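Local coordinates for ARO (armadillo repeats only protein) (Plasmodium falciparum Santa Lucia, PDB 5EWP) that probably serves as an armadillo-repeat scaffold for protein binding in the translocation and attachment of rhoptries to the apical pole of the parasite, at residues D203-D208 with E217-S222; K161-F166 with P213-A218; Q174-L179 with I225-T230; P131-G136 with A146-T151. One frame throughout, in Å; residues are numbered along the deposited sequence.

Contact 1. Residues D203-D208 with E217-S222; sequences DFILND and EAVKNS
V219 presents one methyl, CG2, to both F204 and I205, and this branch carries most of the contact. It lies 3.7 Å from I205 CG1 and 3.9 Å from I205 CD1, the two side chains crossing at about a right angle. With CG1 beside the backbone N (chi1 -67°) and CD1 extended beyond it, the longer branch of I205 reaches across to V219, although the CB of I205 does not face the other segment. F204 slides past V219 in the reverse direction, its CD2 4.0 Å from V219 CG2, which approaches the ring obliquely. A218 meets the same ring at its edge, where its CB lies near the ring plane and 4.2 Å from F204 CE2. The patch is small but buried, and it joins the C-terminal end of helix 192-205 to helix 213-220; the chain between them turns through the antiparallel pair 206-207/210-211, a short two-stranded element in an otherwise helical armadillo chain. I205 is backbone-bonded to I212, just past the second strand. Beyond V219, helix 213-220 ends in an inverse gamma turn centred on N221. There S222 OG donates to V219 O over 2.7 Å, from 26° off the carbonyl plane, while S224 OG also bonds V219 O. F166, L167 and I172 pack on F204, and L246 of helix 237-250 covers I205.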
loop_
_atom_site.group_PDB
_atom_site.type_symbol
_atom_site.label_atom_id
_atom_site.label_comp_id
_atom_site.label_asym_id
_atom_site.label_seq_id
_atom_site.Cartn_x
_atom_site.Cartn_y
_atom_site.Cartn_z
ATOM N N ASP A 203 0.821 -10.285 12.404
ATOM C CA ASP A 203 2.097 -10.417 11.706
ATOM C C ASP A 203 3.176 -9.522 12.292
ATOM O O ASP A 203 4.368 -9.830 12.208
ATOM C CB ASP A 203 1.916 -10.127 10.210
ATOM C CG ASP A 203 1.140 -11.228 9.506
ATOM O OD1 ASP A 203 0.905 -12.283 10.145
ATOM O OD2 ASP A 203 0.779 -11.064 8.326
ATOM N N PHE A 204 2.753 -8.413 12.881
ATOM C CA PHE A 204 3.655 -7.527 13.603
ATOM C C PHE A 204 4.135 -8.193 14.895
ATOM O O PHE A 204 5.317 -8.165 15.218
ATOM C CB PHE A 204 2.955 -6.201 13.934
ATOM C CG PHE A 204 3.834 -5.200 14.628
ATOM C CD1 PHE A 204 4.718 -4.421 13.904
ATOM C CD2 PHE A 204 3.759 -5.024 15.999
ATOM C CE1 PHE A 204 5.536 -3.487 14.535
ATOM C CE2 PHE A 204 4.556 -4.087 16.640
ATOM C CZ PHE A 204 5.453 -3.317 15.912
ATOM N N ILE A 205 3.200 -8.781 15.632
ATOM C CA ILE A 205 3.511 -9.349 16.944
ATOM C C ILE A 205 4.388 -10.588 16.806
ATOM O O ILE A 205 5.285 -10.808 17.619
ATOM C CB ILE A 205 2.224 -9.713 17.719
ATOM C CG1 ILE A 205 1.443 -8.446 18.085
ATOM C CG2 ILE A 205 2.542 -10.534 18.984
ATOM C CD1 ILE A 205 -0.005 -8.709 18.432
ATOM N N LEU A 206 4.136 -11.380 15.769
ATOM C CA LEU A 206 4.791 -12.675 15.613
ATOM C C LEU A 206 6.014 -12.634 14.704
ATOM O O LEU A 206 6.015 -11.964 13.671
ATOM C CB LEU A 206 3.795 -13.699 15.069
ATOM C CG LEU A 206 2.532 -13.868 15.911
ATOM C CD1 LEU A 206 1.499 -14.724 15.187
ATOM C CD2 LEU A 206 2.886 -14.451 17.278
ATOM N N ASN A 207 7.043 -13.378 15.103
ATOM C CA ASN A 207 8.166 -13.685 14.228
ATOM C C ASN A 207 8.118 -15.176 13.962
ATOM O O ASN A 207 8.472 -15.974 14.830
ATOM C CB ASN A 207 9.500 -13.281 14.856
ATOM C CG ASN A 207 10.687 -13.637 13.982
ATOM O OD1 ASN A 207 10.526 -14.114 12.861
ATOM N ND2 ASN A 207 11.884 -13.438 14.505
ATOM N N ASP A 208 7.653 -15.537 12.767
ATOM C CA ASP A 208 7.436 -16.932 12.382
ATOM C C ASP A 208 6.736 -17.742 13.470
ATOM O O ASP A 208 7.232 -18.787 13.876
ATOM C CB ASP A 208 8.771 -17.596 12.006
ATOM N N GLU A 217 3.655 -5.927 23.565
ATOM C CA GLU A 217 3.379 -4.817 24.467
ATOM C C GLU A 217 2.988 -3.568 23.690
ATOM O O GLU A 217 2.142 -2.787 24.132
ATOM C CB GLU A 217 4.593 -4.522 25.348
ATOM N N ALA A 218 3.608 -3.380 22.530
ATOM C CA ALA A 218 3.280 -2.242 21.674
ATOM C C ALA A 218 1.808 -2.258 21.285
ATOM O O ALA A 218 1.123 -1.230 21.345
ATOM C CB ALA A 218 4.159 -2.241 20.428
ATOM N N VAL A 219 1.318 -3.426 20.888
ATOM C CA VAL A 219 -0.066 -3.523 20.453
ATOM C C VAL A 219 -1.020 -3.411 21.653
ATOM O O VAL A 219 -2.121 -2.879 21.534
ATOM C CB VAL A 219 -0.303 -4.833 19.681
ATOM C CG1 VAL A 219 -1.759 -4.960 19.255
ATOM C CG2 VAL A 219 0.616 -4.891 18.458
ATOM N N LYS A 220 -0.576 -3.880 22.815
ATOM C CA LYS A 220 -1.360 -3.721 24.038
ATOM C C LYS A 220 -1.499 -2.248 24.389
ATOM O O LYS A 220 -2.562 -1.798 24.816
ATOM C CB LYS A 220 -0.720 -4.478 25.203
ATOM C CG LYS A 220 -0.948 -5.974 25.175
ATOM C CD LYS A 220 -0.258 -6.652 26.358
ATOM C CE LYS A 220 -0.547 -8.143 26.389
ATOM N NZ LYS A 220 0.086 -8.821 27.560
ATOM N N ASN A 221 -0.423 -1.493 24.201
ATOM C CA ASN A 221 -0.445 -0.070 24.507
ATOM C C ASN A 221 -1.101 0.721 23.382
ATOM O O ASN A 221 -0.503 1.644 22.832
ATOM C CB ASN A 221 0.973 0.451 24.748
ATOM C CG ASN A 221 1.641 -0.204 25.945
ATOM O OD1 ASN A 221 0.972 -0.666 26.871
ATOM N ND2 ASN A 221 2.971 -0.247 25.929
ATOM N N SER A 222 -2.340 0.360 23.058
ATOM C CA SER A 222 -3.098 1.032 22.006
ATOM C C SER A 222 -4.589 0.777 22.195
ATOM O O SER A 222 -4.992 0.117 23.150
ATOM C CB SER A 222 -2.663 0.542 20.614
ATOM O OG SER A 222 -3.204 -0.744 20.346
#

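Contact 2. Residues K161-F166 with P213-A218; sequences KYKKEF and PEFLEA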
loop_
_atom_site.group_PDB
_atom_site.type_symbol
_atom_site.label_atom_id
_atom_site.label_comp_id
_atom_site.label_asym_id
_atom_site.label_seq_id
_atom_site.Cartn_x
_atom_site.Cartn_y
_atom_site.Cartn_z
ATOM N N LYS A 161 14.012 -5.013 12.639
ATOM C CA LYS A 161 14.341 -3.591 12.585
ATOM C C LYS A 161 13.283 -2.805 11.821
ATOM O O LYS A 161 13.032 -1.634 12.127
ATOM C CB LYS A 161 15.712 -3.363 11.954
ATOM C CG LYS A 161 16.863 -3.868 12.819
ATOM C CD LYS A 161 18.183 -3.766 12.084
ATOM C CE LYS A 161 19.350 -3.729 13.056
ATOM N NZ LYS A 161 19.333 -2.473 13.863
ATOM N N TYR A 162 12.652 -3.449 10.841
ATOM C CA TYR A 162 11.605 -2.770 10.058
ATOM C C TYR A 162 10.371 -2.556 10.934
ATOM O O TYR A 162 9.727 -1.501 10.878
ATOM C CB TYR A 162 11.227 -3.562 8.807
ATOM C CG TYR A 162 12.344 -3.779 7.810
ATOM C CD1 TYR A 162 13.602 -3.199 7.980
ATOM C CD2 TYR A 162 12.129 -4.564 6.682
ATOM C CE1 TYR A 162 14.637 -3.426 7.044
ATOM C CE2 TYR A 162 13.138 -4.790 5.750
ATOM C CZ TYR A 162 14.380 -4.218 5.933
ATOM O OH TYR A 162 15.354 -4.467 4.990
ATOM N N LYS A 163 10.053 -3.562 11.748
ATOM C CA LYS A 163 8.949 -3.462 12.704
ATOM C C LYS A 163 9.206 -2.362 13.727
ATOM O O LYS A 163 8.292 -1.614 14.080
ATOM C CB LYS A 163 8.717 -4.796 13.415
ATOM C CG LYS A 163 8.129 -5.880 12.522
ATOM C CD LYS A 163 8.016 -7.194 13.261
ATOM C CE LYS A 163 7.324 -8.255 12.427
ATOM N NZ LYS A 163 7.209 -9.518 13.227
ATOM N N LYS A 164 10.435 -2.291 14.235
ATOM C CA LYS A 164 10.819 -1.226 15.169
ATOM C C LYS A 164 10.608 0.159 14.574
ATOM O O LYS A 164 10.092 1.064 15.244
ATOM C CB LYS A 164 12.281 -1.374 15.601
ATOM C CG LYS A 164 12.470 -2.247 16.824
ATOM C CD LYS A 164 13.927 -2.645 17.004
ATOM C CE LYS A 164 14.096 -3.575 18.197
ATOM N NZ LYS A 164 15.524 -3.738 18.581
ATOM N N GLU A 165 11.023 0.326 13.319
ATOM C CA GLU A 165 10.883 1.598 12.630
ATOM C C GLU A 165 9.398 1.914 12.401
ATOM O O GLU A 165 8.950 3.049 12.626
ATOM C CB GLU A 165 11.666 1.569 11.313
ATOM C CG GLU A 165 11.490 2.786 10.404
ATOM C CD GLU A 165 12.228 4.040 10.880
ATOM O OE1 GLU A 165 12.764 4.047 12.003
ATOM O OE2 GLU A 165 12.273 5.024 10.110
ATOM N N PHE A 166 8.639 0.908 11.972
ATOM C CA PHE A 166 7.198 1.049 11.792
ATOM C C PHE A 166 6.530 1.551 13.083
ATOM O O PHE A 166 5.732 2.505 13.073
ATOM C CB PHE A 166 6.605 -0.294 11.344
ATOM C CG PHE A 166 5.109 -0.271 11.103
ATOM C CD1 PHE A 166 4.578 0.322 9.957
ATOM C CD2 PHE A 166 4.243 -0.872 11.999
ATOM C CE1 PHE A 166 3.200 0.327 9.732
ATOM C CE2 PHE A 166 2.873 -0.885 11.782
ATOM C CZ PHE A 166 2.348 -0.278 10.643
ATOM N N PRO A 213 7.801 -10.244 22.586
ATOM C CA PRO A 213 7.303 -9.517 23.762
ATOM C C PRO A 213 7.213 -8.006 23.579
ATOM O O PRO A 213 6.184 -7.432 23.932
ATOM C CB PRO A 213 8.325 -9.871 24.847
ATOM C CG PRO A 213 8.808 -11.229 24.456
ATOM C CD PRO A 213 8.858 -11.209 22.945
ATOM N N GLU A 214 8.264 -7.383 23.049
ATOM C CA GLU A 214 8.261 -5.943 22.781
ATOM C C GLU A 214 7.067 -5.494 21.945
ATOM O O GLU A 214 6.455 -4.455 22.219
ATOM C CB GLU A 214 9.541 -5.520 22.061
ATOM C CG GLU A 214 9.644 -4.011 21.861
ATOM C CD GLU A 214 10.892 -3.594 21.102
ATOM O OE1 GLU A 214 11.804 -4.438 20.938
ATOM O OE2 GLU A 214 10.956 -2.422 20.662
ATOM N N PHE A 215 6.773 -6.264 20.902
ATOM C CA PHE A 215 5.736 -5.900 19.936
ATOM C C PHE A 215 4.371 -6.292 20.478
ATOM O O PHE A 215 3.372 -5.627 20.204
ATOM C CB PHE A 215 6.004 -6.558 18.574
ATOM C CG PHE A 215 7.310 -6.142 17.950
ATOM C CD1 PHE A 215 7.867 -4.904 18.236
ATOM C CD2 PHE A 215 7.975 -6.986 17.080
ATOM C CE1 PHE A 215 9.076 -4.516 17.667
ATOM C CE2 PHE A 215 9.184 -6.617 16.517
ATOM C CZ PHE A 215 9.738 -5.383 16.810
ATOM N N LEU A 216 4.331 -7.359 21.271
ATOM C CA LEU A 216 3.103 -7.688 21.991
ATOM C C LEU A 216 2.689 -6.502 22.858
ATOM O O LEU A 216 1.530 -6.084 22.849
ATOM C CB LEU A 216 3.279 -8.936 22.857
ATOM C CG LEU A 216 2.006 -9.316 23.619
ATOM C CD1 LEU A 216 0.944 -9.857 22.665
ATOM C CD2 LEU A 216 2.318 -10.325 24.712
ATOM N N GLU A 217 3.655 -5.927 23.565
ATOM C CA GLU A 217 3.379 -4.817 24.467
ATOM C C GLU A 217 2.988 -3.568 23.690
ATOM O O GLU A 217 2.142 -2.787 24.132
ATOM C CB GLU A 217 4.593 -4.522 25.348
ATOM N N ALA A 218 3.608 -3.380 22.530
ATOM C CA ALA A 218 3.280 -2.242 21.674
ATOM C C ALA A 218 1.808 -2.258 21.285
ATOM O O ALA A 218 1.123 -1.230 21.345
ATOM C CB ALA A 218 4.159 -2.241 20.428
#
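K163 NZ is gripped by three backbone carbonyls, those of D203, F204 and L206, at the end of helix 192-205, a cluster of oxygens that probably stabilises the charged amine in its buried setting. On its way there the lysine chain, extended beyond CG, runs past the ring of F215: CB approaches CZ and CE2, both at 3.6 Å, and CD comes to 3.5 Å from F215 CE2. The chain crosses the phenyl side chain at about a right angle, with CD set obliquely to the ring. F215 also reaches the next residue, its CZ 4.2 Å from K164 CG. Farther out, on the solvent side, K164 crosses E214 at about a right angle and touches the carboxylate through its methylenes, with CE 3.7 Å from E214 OE1. The charges themselves stay beyond salt-bridge range, as K164 NZ is 4.5 Å from E214 OE1. Segments 161-166 and 213-218 of helices 160-168 and 213-220 point 24° apart, with local axes 11.5 Å from each other, a gap bridged by these long side chains. F204 of helix 192-205 meets F215 with ring planes at about 45°, and on the other flank of helix 160-168 Y162 stacks on F125 of helix 118-126.

Contact 3. Residues Q174-L179 with I225-T230; sequences QLVNLL and IKNLKT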
loop_
_atom_site.group_PDB
_atom_site.type_symbol
_atom_site.label_atom_id
_atom_site.label_comp_id
_atom_site.label_asym_id
_atom_site.label_seq_id
_atom_site.Cartn_x
_atom_site.Cartn_y
_atom_site.Cartn_z
ATOM N N GLN A 174 -1.850 3.815 13.466
ATOM C CA GLN A 174 -2.672 3.832 12.265
ATOM C C GLN A 174 -3.313 2.471 11.998
ATOM O O GLN A 174 -4.481 2.401 11.621
ATOM C CB GLN A 174 -1.855 4.281 11.059
ATOM C CG GLN A 174 -1.362 5.691 11.170
ATOM C CD GLN A 174 -2.451 6.643 11.624
ATOM O OE1 GLN A 174 -3.551 6.654 11.075
ATOM N NE2 GLN A 174 -2.153 7.429 12.648
ATOM N N LEU A 175 -2.561 1.384 12.193
ATOM C CA LEU A 175 -3.136 0.059 11.994
ATOM C C LEU A 175 -4.296 -0.215 12.910
ATOM O O LEU A 175 -5.315 -0.774 12.499
ATOM C CB LEU A 175 -2.101 -1.048 12.220
ATOM C CG LEU A 175 -1.250 -1.550 11.083
ATOM C CD1 LEU A 175 -0.454 -2.777 11.580
ATOM C CD2 LEU A 175 -2.165 -1.904 9.909
ATOM N N VAL A 176 -4.116 0.143 14.176
ATOM C CA VAL A 176 -5.141 -0.098 15.171
ATOM C C VAL A 176 -6.379 0.714 14.810
ATOM O O VAL A 176 -7.503 0.241 14.955
ATOM C CB VAL A 176 -4.633 0.226 16.595
ATOM C CG1 VAL A 176 -5.784 0.259 17.589
ATOM C CG2 VAL A 176 -3.600 -0.807 17.023
ATOM N N ASN A 177 -6.177 1.926 14.302
ATOM C CA ASN A 177 -7.302 2.734 13.844
ATOM C C ASN A 177 -8.075 2.109 12.690
ATOM O O ASN A 177 -9.273 2.355 12.530
ATOM C CB ASN A 177 -6.831 4.125 13.425
ATOM C CG ASN A 177 -6.442 4.981 14.606
ATOM O OD1 ASN A 177 -6.597 4.573 15.759
ATOM N ND2 ASN A 177 -5.933 6.176 14.329
ATOM N N LEU A 178 -7.411 1.282 11.892
ATOM C CA LEU A 178 -8.109 0.604 10.807
ATOM C C LEU A 178 -9.094 -0.431 11.337
ATOM O O LEU A 178 -9.944 -0.909 10.595
ATOM C CB LEU A 178 -7.118 -0.059 9.837
ATOM C CG LEU A 178 -6.250 0.918 9.030
ATOM C CD1 LEU A 178 -5.297 0.206 8.070
ATOM C CD2 LEU A 178 -7.106 1.895 8.287
ATOM N N LEU A 179 -8.991 -0.773 12.622
ATOM C CA LEU A 179 -9.941 -1.707 13.223
ATOM C C LEU A 179 -11.314 -1.069 13.486
ATOM O O LEU A 179 -12.317 -1.773 13.641
ATOM C CB LEU A 179 -9.394 -2.253 14.543
ATOM C CG LEU A 179 -8.084 -3.036 14.496
ATOM C CD1 LEU A 179 -7.570 -3.272 15.922
ATOM C CD2 LEU A 179 -8.279 -4.355 13.767
ATOM N N ILE A 225 -7.485 -3.494 22.030
ATOM C CA ILE A 225 -8.438 -4.292 22.797
ATOM C C ILE A 225 -9.843 -3.695 22.712
ATOM O O ILE A 225 -10.812 -4.407 22.454
ATOM C CB ILE A 225 -7.998 -4.417 24.267
ATOM C CG1 ILE A 225 -6.739 -5.283 24.353
ATOM C CG2 ILE A 225 -9.107 -5.005 25.117
ATOM C CD1 ILE A 225 -6.087 -5.289 25.710
ATOM N N LYS A 226 -9.932 -2.384 22.900
ATOM C CA LYS A 226 -11.188 -1.663 22.729
ATOM C C LYS A 226 -11.817 -1.931 21.361
ATOM O O LYS A 226 -12.997 -2.281 21.266
ATOM C CB LYS A 226 -10.965 -0.160 22.900
ATOM C CG LYS A 226 -12.163 0.693 22.513
ATOM C CD LYS A 226 -11.832 2.166 22.621
ATOM C CE LYS A 226 -12.961 3.031 22.058
ATOM N NZ LYS A 226 -12.457 4.384 21.694
ATOM N N ASN A 227 -11.026 -1.766 20.300
ATOM C CA ASN A 227 -11.561 -1.906 18.948
ATOM C C ASN A 227 -11.921 -3.345 18.638
ATOM O O ASN A 227 -12.933 -3.609 17.983
ATOM C CB ASN A 227 -10.569 -1.381 17.908
ATOM C CG ASN A 227 -10.350 0.115 18.011
ATOM O OD1 ASN A 227 -11.097 0.818 18.691
ATOM N ND2 ASN A 227 -9.329 0.614 17.324
ATOM N N LEU A 228 -11.084 -4.269 19.111
ATOM C CA LEU A 228 -11.301 -5.691 18.902
ATOM C C LEU A 228 -12.576 -6.158 19.592
ATOM O O LEU A 228 -13.312 -6.975 19.043
ATOM C CB LEU A 228 -10.095 -6.492 19.395
ATOM C CG LEU A 228 -8.862 -6.392 18.494
ATOM C CD1 LEU A 228 -7.657 -7.051 19.139
ATOM C CD2 LEU A 228 -9.151 -7.021 17.149
ATOM N N LYS A 229 -12.829 -5.652 20.797
ATOM C CA LYS A 229 -14.062 -5.987 21.510
ATOM C C LYS A 229 -15.291 -5.583 20.695
ATOM O O LYS A 229 -16.283 -6.314 20.645
ATOM C CB LYS A 229 -14.093 -5.330 22.892
ATOM C CG LYS A 229 -13.393 -6.137 23.966
ATOM C CD LYS A 229 -13.131 -5.296 25.200
ATOM C CE LYS A 229 -12.427 -6.106 26.280
ATOM N NZ LYS A 229 -12.051 -5.248 27.445
ATOM N N THR A 230 -15.215 -4.422 20.051
ATOM C CA THR A 230 -16.290 -3.959 19.175
ATOM C C THR A 230 -16.446 -4.870 17.961
ATOM O O THR A 230 -17.562 -5.185 17.549
ATOM C CB THR A 230 -16.050 -2.509 18.708
ATOM O OG1 THR A 230 -16.021 -1.639 19.846
ATOM C CG2 THR A 230 -17.155 -2.050 17.768
HETATM O O HOH W 1 -8.575 3.523 17.404
HETATM O O HOH W 2 -13.745 -1.561 16.060
#
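N227 and L179 bury the most surface here, and they meet through their CB atoms, 3.7 Å apart, with the side chains crossing obliquely. Next to this apolar touch, the asparagine turns its amide toward the carbonyl of V176: with CG beside the backbone N (chi1 -66°), ND2 comes 3.0 Å from V176 O. The bond is weak, since the N-H points to the oxygen at only 135°, and the same carbonyl also accepts L179 N within its own segment. ND2 further contacts V176 CG1 at 3.6 Å, so the amide nitrogen rests against a methyl as well as the carbonyl. A water accepts a second bond from ND2 and lies 2.8 Å from N177 OD1, linking the two asparagines. In this armadillo-type stack of helices, the contact joins V176 of helix 171-177 and the following L179 to helix 224-231, with helices 192-205 and 213-220 coming between them in sequence. A second water closes the gap between the backbones, donating to L179 O over 2.8 Å and to N227 O over 2.9 Å. L228 adds the apolar flank, its CG 4.2 Å from L179 CD1. Behind the leucines lie I198 and L201 of helix 192-205, packed on L179, and L246 and L250 of helix 237-250, packed on L228; V176 also touches S222.

Contact 4. Residues P131-G136 with A146-T151; sequences PYLISG and AACAQT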
loop_
_atom_site.group_PDB
_atom_site.type_symbol
_atom_site.label_atom_id
_atom_site.label_comp_id
_atom_site.label_asym_id
_atom_site.label_seq_id
_atom_site.Cartn_x
_atom_site.Cartn_y
_atom_site.Cartn_z
ATOM N N PRO A 131 7.247 6.144 6.115
ATOM C CA PRO A 131 6.479 7.286 6.643
ATOM C C PRO A 131 5.324 7.699 5.727
ATOM O O PRO A 131 4.247 8.072 6.218
ATOM C CB PRO A 131 7.519 8.410 6.721
ATOM C CG PRO A 131 8.818 7.720 6.845
ATOM C CD PRO A 131 8.689 6.445 6.033
ATOM N N TYR A 132 5.542 7.619 4.417
ATOM C CA TYR A 132 4.509 7.998 3.450
ATOM C C TYR A 132 3.381 6.978 3.459
ATOM O O TYR A 132 2.209 7.332 3.420
ATOM C CB TYR A 132 5.098 8.119 2.045
ATOM C CG TYR A 132 6.194 9.144 1.977
ATOM C CD1 TYR A 132 5.897 10.498 1.916
ATOM C CD2 TYR A 132 7.534 8.761 2.027
ATOM C CE1 TYR A 132 6.903 11.446 1.877
ATOM C CE2 TYR A 132 8.546 9.706 1.988
ATOM C CZ TYR A 132 8.220 11.050 1.910
ATOM O OH TYR A 132 9.213 11.998 1.870
ATOM N N LEU A 133 3.738 5.699 3.516
ATOM C CA LEU A 133 2.723 4.658 3.520
ATOM C C LEU A 133 1.912 4.688 4.814
ATOM O O LEU A 133 0.706 4.431 4.804
ATOM C CB LEU A 133 3.372 3.298 3.321
ATOM C CG LEU A 133 4.065 3.089 1.970
ATOM C CD1 LEU A 133 4.881 1.812 2.023
ATOM C CD2 LEU A 133 3.054 3.031 0.844
ATOM N N ILE A 134 2.574 4.992 5.933
ATOM C CA ILE A 134 1.872 5.091 7.206
ATOM C C ILE A 134 0.914 6.275 7.196
ATOM O O ILE A 134 -0.225 6.175 7.662
ATOM C CB ILE A 134 2.857 5.218 8.390
ATOM C CG1 ILE A 134 3.568 3.884 8.604
ATOM C CG2 ILE A 134 2.123 5.611 9.670
ATOM C CD1 ILE A 134 4.756 3.950 9.573
ATOM N N SER A 135 1.371 7.392 6.640
ATOM C CA SER A 135 0.512 8.558 6.497
ATOM C C SER A 135 -0.720 8.208 5.651
ATOM O O SER A 135 -1.841 8.652 5.939
ATOM C CB SER A 135 1.302 9.715 5.872
ATOM O OG SER A 135 0.561 10.918 5.894
ATOM N N GLY A 136 -0.502 7.389 4.624
ATOM C CA GLY A 136 -1.558 6.962 3.717
ATOM C C GLY A 136 -2.656 6.131 4.360
ATOM O O GLY A 136 -3.785 6.101 3.878
ATOM N N ALA A 146 -6.203 0.626 2.786
ATOM C CA ALA A 146 -5.948 -0.809 2.797
ATOM C C ALA A 146 -4.666 -1.173 2.049
ATOM O O ALA A 146 -3.909 -2.024 2.509
ATOM C CB ALA A 146 -7.122 -1.557 2.202
ATOM N N ALA A 147 -4.435 -0.532 0.901
ATOM C CA ALA A 147 -3.231 -0.776 0.109
ATOM C C ALA A 147 -1.982 -0.333 0.865
ATOM O O ALA A 147 -0.952 -1.019 0.836
ATOM C CB ALA A 147 -3.315 -0.064 -1.242
ATOM N N CYS A 148 -2.062 0.815 1.530
ATOM C CA CYS A 148 -0.928 1.292 2.310
ATOM C C CYS A 148 -0.626 0.342 3.472
ATOM O O CYS A 148 0.531 0.005 3.716
ATOM C CB CYS A 148 -1.193 2.693 2.839
ATOM S SG CYS A 148 -1.053 3.973 1.550
ATOM N N ALA A 149 -1.673 -0.118 4.148
ATOM C CA ALA A 149 -1.512 -1.045 5.269
ATOM C C ALA A 149 -0.875 -2.356 4.814
ATOM O O ALA A 149 0.027 -2.872 5.479
ATOM C CB ALA A 149 -2.852 -1.311 5.947
ATOM N N GLN A 150 -1.338 -2.882 3.683
ATOM C CA GLN A 150 -0.795 -4.133 3.136
ATOM C C GLN A 150 0.677 -3.983 2.778
ATOM O O GLN A 150 1.469 -4.871 3.038
ATOM C CB GLN A 150 -1.578 -4.582 1.901
ATOM C CG GLN A 150 -1.123 -5.937 1.335
ATOM C CD GLN A 150 -1.455 -7.098 2.257
ATOM O OE1 GLN A 150 -0.572 -7.874 2.668
ATOM N NE2 GLN A 150 -2.731 -7.235 2.581
ATOM N N THR A 151 1.035 -2.869 2.151
ATOM C CA THR A 151 2.422 -2.643 1.753
ATOM C C THR A 151 3.326 -2.518 2.973
ATOM O O THR A 151 4.422 -3.088 3.014
ATOM C CB THR A 151 2.529 -1.386 0.866
ATOM O OG1 THR A 151 1.575 -1.521 -0.183
ATOM C CG2 THR A 151 3.912 -1.284 0.235
#
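L133 and C148 mark the closest approach of two helical segments that run roughly antiparallel, their directions 140° apart and their local axes 8.2 Å from each other. The CA atoms of these two residues are only 5.1 Å apart, a distance at which backbone and side chain meet directly. L133 O thus lies 3.2 Å from C148 CB, and the cysteine fits mainly against the main chain of helix 130-136. Its SG, placed beside the backbone N by chi1 of -75°, comes 3.7 Å from G136 CA. G136 has no side chain, and the sulfur takes up the side of the helix where one would project. L133 contributes its CD2 to the same patch, at the looser distance of 4.3 Å from C148 SG. The other methyl of L133, CD1, reaches one turn further along to T151 CG2 at 3.7 Å, where the two side chains cross at about a right angle. T151 divides its roles: the methyl faces the leucine, while OG1 turns back along its own helix to donate to A147 O over 2.8 Å. That bond satisfies the hydroxyl's proton within the helix, and A147 O accepts T151 N as well, from the opposite face of its plane. The pair is a helical hairpin in the body of the armadillo array. Helix 100-113 packs on one flank, with V107 against A147 and C148 and S111 against T151, while helix 192-205 borders helix 142-156 through H200, which touches A149.

Contacts 1 and 2 form one unit, their centres 6 Å apart: both use helix 213-220, share E217 and A218, and touch where F204 O lies 3.5 Å from F215 CD2. Contact 3, centred 13 Å from contact 1, encloses it along the chain and touches it where S222 OG meets V176 CG2 at 3.3 Å; contacts 2 and 3 alternate their segments in sequence. Contact 4 closes earlier in the chain, nearer its centre, and does not touch contact 1. It meets contact 2 where I134 CD1 lies 3.7 Å from F166 CD1. It meets contact 3 through A149 CB and L178 CD1 at 3.6 Å, continuing the packing from one helical layer to the next.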